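Local structure of anaphase-promoting complex subunit CUT9 (Schizosaccharomyces pombe, 2XPI) at residues 316-324 with 505-513. The protein serves as a tetratricopeptide-repeat subunit of the anaphase-promoting complex/cyclosome, the ubiquitin ligase that controls mitosis and G1, forming homodimers and burying the N-terminal acetyl-methionine of hcn1. Sequence-based numbering, arbitrary orientation.
Sequences FVRSRFIDV and VKKTQSNEK
R320 meets K507 where, in the tetratricopeptide-repeat (TPR) superhelix, the turn inside TPR 7 meets the loop that leads from TPR 12 toward TPR 13: 316-324 links the two helices of TPR 7, and 505-513 leaves the second helix of TPR 12. K507 contributes only backbone at this point; its O takes a weak hydrogen bond from R320 NH1 (3.1 Å). That carbonyl lies at the guanidinium edge, near its plane, where an arginine's N-H groups point. A bent side chain brings the group there, with chi2 at -93° and chi3 at -57°, and NH2 also makes a salt bridge with D323 OD2 (2.9 Å), a weak hydrogen bond in its own right. Cutting R320 back to an alanine is likely to leave K507 O without this donor and D323 without this positive partner.

The beta-branched T508 suits close packing: its CB rests on S319 CB (3.7 Å), while CG2 leans toward R318 O. Small S319, in the Schellman motif closing helix 305-317, admits this approach. T508 OG1 and S510 OG are hydrogen-bonded to each other, two residues apart.

Q509 covers the most surface. Its long, flexible chain extends beyond CG across the N-terminus of helix 321-334, where R320 is the N-cap residue. The amide lies stacked on the guanidinium with planes 22° apart, and I322 packs its CD1 against Q509 CB (3.9 Å). Q509 N gives S319 O a nearly straight hydrogen bond of 3.0 Å.

S510, small enough to fit beside an aromatic, borders F321, whose buried ring also touches E351 of helix 342-352. Here S510 CA sits in the ring plane at its edge, 3.9 Å from F321 CD2.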
ATOM      1  N   PHE A 316     -11.251  29.969 -19.628  1.00 45.85           N
ATOM      2  CA  PHE A 316     -11.098  29.063 -20.747  1.00 45.96           C
ATOM      3  C   PHE A 316     -12.358  28.997 -21.617  1.00 50.89           C
ATOM      4  O   PHE A 316     -12.266  28.950 -22.840  1.00 54.06           O
ATOM      5  CB  PHE A 316     -10.733  27.679 -20.248  1.00 44.08           C
ATOM      6  CG  PHE A 316     -10.350  26.728 -21.334  1.00 43.64           C
ATOM      7  CD1 PHE A 316      -9.047  26.677 -21.794  1.00 42.84           C
ATOM      8  CD2 PHE A 316     -11.289  25.867 -21.888  1.00 42.52           C
ATOM      9  CE1 PHE A 316      -8.691  25.790 -22.785  1.00 42.53           C
ATOM     10  CE2 PHE A 316     -10.936  24.984 -22.872  1.00 41.99           C
ATOM     11  CZ  PHE A 316      -9.628  24.948 -23.324  1.00 41.99           C
ATOM     12  N   VAL A 317     -13.532  28.995 -20.994  1.00 51.75           N
ATOM     13  CA  VAL A 317     -14.782  29.077 -21.739  1.00 52.20           C
ATOM     14  C   VAL A 317     -14.847  30.321 -22.632  1.00 53.13           C
ATOM     15  O   VAL A 317     -15.330  30.251 -23.764  1.00 52.62           O
ATOM     16  CB  VAL A 317     -15.986  29.106 -20.803  1.00 51.73           C
ATOM     17  CG1 VAL A 317     -17.194  29.662 -21.536  1.00 53.02           C
ATOM     18  CG2 VAL A 317     -16.267  27.721 -20.291  1.00 49.11           C
ATOM     19  N   ARG A 318     -14.369  31.452 -22.108  1.00 53.40           N
ATOM     20  CA  ARG A 318     -14.312  32.720 -22.849  1.00 52.95           C
ATOM     21  C   ARG A 318     -13.141  32.760 -23.827  1.00 49.49           C
ATOM     22  O   ARG A 318     -12.903  33.767 -24.474  1.00 48.94           O
ATOM     23  CB  ARG A 318     -14.157  33.900 -21.887  1.00 56.95           C
ATOM     24  CG  ARG A 318     -15.382  34.265 -21.074  1.00 62.30           C
ATOM     25  CD  ARG A 318     -14.991  35.190 -19.916  1.00 68.00           C
ATOM     26  NE  ARG A 318     -15.973  35.163 -18.827  1.00 73.22           N
ATOM     27  CZ  ARG A 318     -15.805  35.736 -17.629  1.00 75.85           C
ATOM     28  NH1 ARG A 318     -14.680  36.386 -17.344  1.00 76.32           N
ATOM     29  NH2 ARG A 318     -16.764  35.658 -16.708  1.00 75.08           N
ATOM     30  N   SER A 319     -12.378  31.683 -23.899  1.00 49.61           N
ATOM     31  CA  SER A 319     -11.243  31.626 -24.816  1.00 52.27           C
ATOM     32  C   SER A 319     -10.145  32.656 -24.520  1.00 56.45           C
ATOM     33  O   SER A 319      -9.426  33.093 -25.430  1.00 58.98           O
ATOM     34  CB  SER A 319     -11.720  31.769 -26.261  1.00 50.68           C
ATOM     35  OG  SER A 319     -12.675  30.769 -26.562  1.00 50.84           O
ATOM     36  N   ARG A 320     -10.009  33.039 -23.254  1.00 55.04           N
ATOM     37  CA  ARG A 320      -8.912  33.898 -22.850  1.00 55.10           C
ATOM     38  C   ARG A 320      -7.750  33.002 -22.436  1.00 53.74           C
ATOM     39  O   ARG A 320      -7.474  32.828 -21.252  1.00 54.04           O
ATOM     40  CB  ARG A 320      -9.336  34.768 -21.681  1.00 58.45           C
ATOM     41  CG  ARG A 320     -10.688  35.423 -21.862  1.00 61.35           C
ATOM     42  CD  ARG A 320     -10.544  36.797 -22.467  1.00 64.58           C
ATOM     43  NE  ARG A 320      -9.687  37.642 -21.649  1.00 68.14           N
ATOM     44  CZ  ARG A 320      -8.963  38.648 -22.124  1.00 70.88           C
ATOM     45  NH1 ARG A 320      -8.996  38.923 -23.422  1.00 70.83           N
ATOM     46  NH2 ARG A 320      -8.206  39.376 -21.303  1.00 71.89           N
ATOM     47  N   PHE A 321      -7.063  32.442 -23.420  1.00 51.60           N
ATOM     48  CA  PHE A 321      -6.065  31.429 -23.150  1.00 50.88           C
ATOM     49  C   PHE A 321      -4.773  31.899 -22.464  1.00 52.85           C
ATOM     50  O   PHE A 321      -4.135  31.115 -21.769  1.00 55.46           O
ATOM     51  CB  PHE A 321      -5.752  30.650 -24.426  1.00 51.11           C
ATOM     52  CG  PHE A 321      -6.959  30.018 -25.060  1.00 50.57           C
ATOM     53  CD1 PHE A 321      -7.662  29.016 -24.403  1.00 48.75           C
ATOM     54  CD2 PHE A 321      -7.381  30.411 -26.329  1.00 49.68           C
ATOM     55  CE1 PHE A 321      -8.777  28.433 -24.987  1.00 48.98           C
ATOM     56  CE2 PHE A 321      -8.498  29.825 -26.927  1.00 46.83           C
ATOM     57  CZ  PHE A 321      -9.198  28.844 -26.263  1.00 47.86           C
ATOM     58  N   ILE A 322      -4.366  33.147 -22.667  1.00 52.79           N
ATOM     59  CA  ILE A 322      -3.174  33.667 -22.003  1.00 53.30           C
ATOM     60  C   ILE A 322      -3.503  33.832 -20.537  1.00 55.31           C
ATOM     61  O   ILE A 322      -2.691  33.530 -19.655  1.00 56.77           O
ATOM     62  CB  ILE A 322      -2.774  35.049 -22.548  1.00 58.19           C
ATOM     63  CG1 ILE A 322      -2.543  34.998 -24.059  1.00 61.35           C
ATOM     64  CG2 ILE A 322      -1.534  35.585 -21.842  1.00 57.91           C
ATOM     65  CD1 ILE A 322      -2.453  36.380 -24.686  1.00 62.84           C
ATOM     66  N   ASP A 323      -4.712  34.311 -20.271  1.00 55.72           N
ATOM     67  CA  ASP A 323      -5.158  34.459 -18.894  1.00 57.65           C
ATOM     68  C   ASP A 323      -5.172  33.127 -18.154  1.00 55.02           C
ATOM     69  O   ASP A 323      -4.647  33.038 -17.040  1.00 55.59           O
ATOM     70  CB  ASP A 323      -6.516  35.150 -18.829  1.00 62.49           C
ATOM     71  CG  ASP A 323      -6.441  36.596 -19.276  1.00 69.56           C
ATOM     72  OD1 ASP A 323      -5.309  37.138 -19.299  1.00 71.79           O
ATOM     73  OD2 ASP A 323      -7.495  37.187 -19.616  1.00 72.34           O
ATOM     74  N   VAL A 324      -5.759  32.103 -18.779  1.00 51.13           N
ATOM     75  CA  VAL A 324      -5.754  30.756 -18.230  1.00 50.63           C
ATOM     76  C   VAL A 324      -4.330  30.300 -17.883  1.00 52.94           C
ATOM     77  O   VAL A 324      -4.120  29.711 -16.838  1.00 55.06           O
ATOM     78  CB  VAL A 324      -6.401  29.716 -19.194  1.00 42.51           C
ATOM     79  CG1 VAL A 324      -6.314  28.307 -18.613  1.00 38.63           C
ATOM     80  CG2 VAL A 324      -7.839  30.077 -19.514  1.00 43.92           C
ATOM     81  N   VAL A 505     -13.607  36.542 -31.904  1.00 58.35           N
ATOM     82  CA  VAL A 505     -12.183  36.232 -31.860  1.00 59.41           C
ATOM     83  C   VAL A 505     -11.297  37.409 -31.460  1.00 65.30           C
ATOM     84  O   VAL A 505     -10.235  37.219 -30.868  1.00 65.97           O
ATOM     85  CB  VAL A 505     -11.697  35.691 -33.214  1.00 57.39           C
ATOM     86  CG1 VAL A 505     -10.181  35.726 -33.303  1.00 56.11           C
ATOM     87  CG2 VAL A 505     -12.199  34.290 -33.414  1.00 57.00           C
ATOM     88  N   LYS A 506     -11.723  38.624 -31.784  1.00 70.22           N
ATOM     89  CA  LYS A 506     -10.926  39.804 -31.461  1.00 74.51           C
ATOM     90  C   LYS A 506     -10.887  40.063 -29.948  1.00 75.84           C
ATOM     91  O   LYS A 506      -9.904  40.600 -29.424  1.00 76.26           O
ATOM     92  CB  LYS A 506     -11.441  41.025 -32.229  1.00 78.12           C
ATOM     93  CG  LYS A 506     -10.581  41.410 -33.412  1.00 81.30           C
ATOM     94  CD  LYS A 506      -9.188  41.829 -32.940  1.00 86.08           C
ATOM     95  CE  LYS A 506      -8.368  42.486 -34.055  1.00 89.65           C
ATOM     96  NZ  LYS A 506      -6.992  42.840 -33.598  1.00 91.84           N
ATOM     97  N   LYS A 507     -11.954  39.660 -29.259  1.00 75.50           N
ATOM     98  CA  LYS A 507     -12.066  39.808 -27.808  1.00 76.12           C
ATOM     99  C   LYS A 507     -11.339  38.696 -27.041  1.00 72.72           C
ATOM    100  O   LYS A 507     -10.951  38.875 -25.883  1.00 73.42           O
ATOM    101  CB  LYS A 507     -13.542  39.843 -27.392  1.00 78.19           C
ATOM    102  CG  LYS A 507     -14.394  40.835 -28.177  1.00 81.76           C
ATOM    103  CD  LYS A 507     -15.875  40.648 -27.867  1.00 84.51           C
ATOM    104  CE  LYS A 507     -16.770  41.213 -28.974  1.00 86.92           C
ATOM    105  NZ  LYS A 507     -18.150  40.621 -28.954  1.00 86.51           N
ATOM    106  N   THR A 508     -11.154  37.547 -27.682  1.00 67.92           N
ATOM    107  CA  THR A 508     -10.486  36.438 -27.024  1.00 64.98           C
ATOM    108  C   THR A 508      -8.976  36.551 -27.179  1.00 63.13           C
ATOM    109  O   THR A 508      -8.468  37.573 -27.621  1.00 64.61           O
ATOM    110  CB  THR A 508     -10.954  35.092 -27.581  1.00 65.02           C
ATOM    111  OG1 THR A 508     -10.258  34.814 -28.803  1.00 65.14           O
ATOM    112  CG2 THR A 508     -12.463  35.114 -27.824  1.00 64.98           C
ATOM    113  N   GLN A 509      -8.261  35.494 -26.809  1.00 60.53           N
ATOM    114  CA  GLN A 509      -6.807  35.499 -26.853  1.00 58.03           C
ATOM    115  C   GLN A 509      -6.337  34.285 -27.622  1.00 55.69           C
ATOM    116  O   GLN A 509      -5.297  33.705 -27.309  1.00 55.66           O
ATOM    117  CB  GLN A 509      -6.206  35.496 -25.438  1.00 57.23           C
ATOM    118  CG  GLN A 509      -6.714  36.618 -24.545  1.00 59.02           C
ATOM    119  CD  GLN A 509      -6.193  36.519 -23.120  1.00 61.45           C
ATOM    120  OE1 GLN A 509      -5.631  37.471 -22.582  1.00 62.16           O
ATOM    121  NE2 GLN A 509      -6.375  35.364 -22.506  1.00 61.50           N
ATOM    122  N   SER A 510      -7.107  33.900 -28.632  1.00 55.27           N
ATOM    123  CA  SER A 510      -6.803  32.695 -29.402  1.00 54.40           C
ATOM    124  C   SER A 510      -5.736  32.914 -30.454  1.00 55.55           C
ATOM    125  O   SER A 510      -5.630  33.995 -31.037  1.00 58.53           O
ATOM    126  CB  SER A 510      -8.066  32.146 -30.060  1.00 55.01           C
ATOM    127  OG  SER A 510      -9.018  33.179 -30.246  1.00 57.52           O
ATOM    128  N   ASN A 511      -4.938  31.876 -30.676  1.00 54.90           N
ATOM    129  CA  ASN A 511      -3.998  31.823 -31.786  1.00 56.11           C
ATOM    130  C   ASN A 511      -4.718  32.270 -33.076  1.00 55.59           C
ATOM    131  O   ASN A 511      -5.737  31.693 -33.470  1.00 54.26           O
ATOM    132  CB  ASN A 511      -3.462  30.391 -31.880  1.00 58.03           C
ATOM    133  CG  ASN A 511      -2.470  30.190 -33.013  1.00 63.52           C
ATOM    134  OD1 ASN A 511      -2.140  29.046 -33.361  1.00 63.79           O
ATOM    135  ND2 ASN A 511      -1.990  31.290 -33.597  1.00 65.78           N
ATOM    136  N   GLU A 512      -4.214  33.315 -33.722  1.00 55.85           N
ATOM    137  CA  GLU A 512      -4.959  33.904 -34.837  1.00 57.98           C
ATOM    138  C   GLU A 512      -4.996  33.029 -36.102  1.00 57.22           C
ATOM    139  O   GLU A 512      -5.904  33.149 -36.924  1.00 53.03           O
ATOM    140  CB  GLU A 512      -4.431  35.304 -35.166  1.00 59.52           C
ATOM    141  N   LYS A 513      -4.019  32.138 -36.229  1.00 59.55           N
ATOM    142  CA  LYS A 513      -3.800  31.383 -37.467  1.00 60.83           C
ATOM    143  C   LYS A 513      -4.961  30.497 -37.962  1.00 57.62           C
ATOM    144  O   LYS A 513      -5.225  30.451 -39.163  1.00 59.55           O
ATOM    145  CB  LYS A 513      -2.492  30.576 -37.384  1.00 65.00           C
ATOM    146  CG  LYS A 513      -2.194  29.762 -38.637  1.00 69.16           C
ATOM    147  CD  LYS A 513      -0.697  29.622 -38.889  1.00 73.25           C
ATOM    148  CE  LYS A 513      -0.409  29.093 -40.308  1.00 75.27           C
ATOM    149  NZ  LYS A 513      -1.075  27.778 -40.574  1.00 75.00           N
TER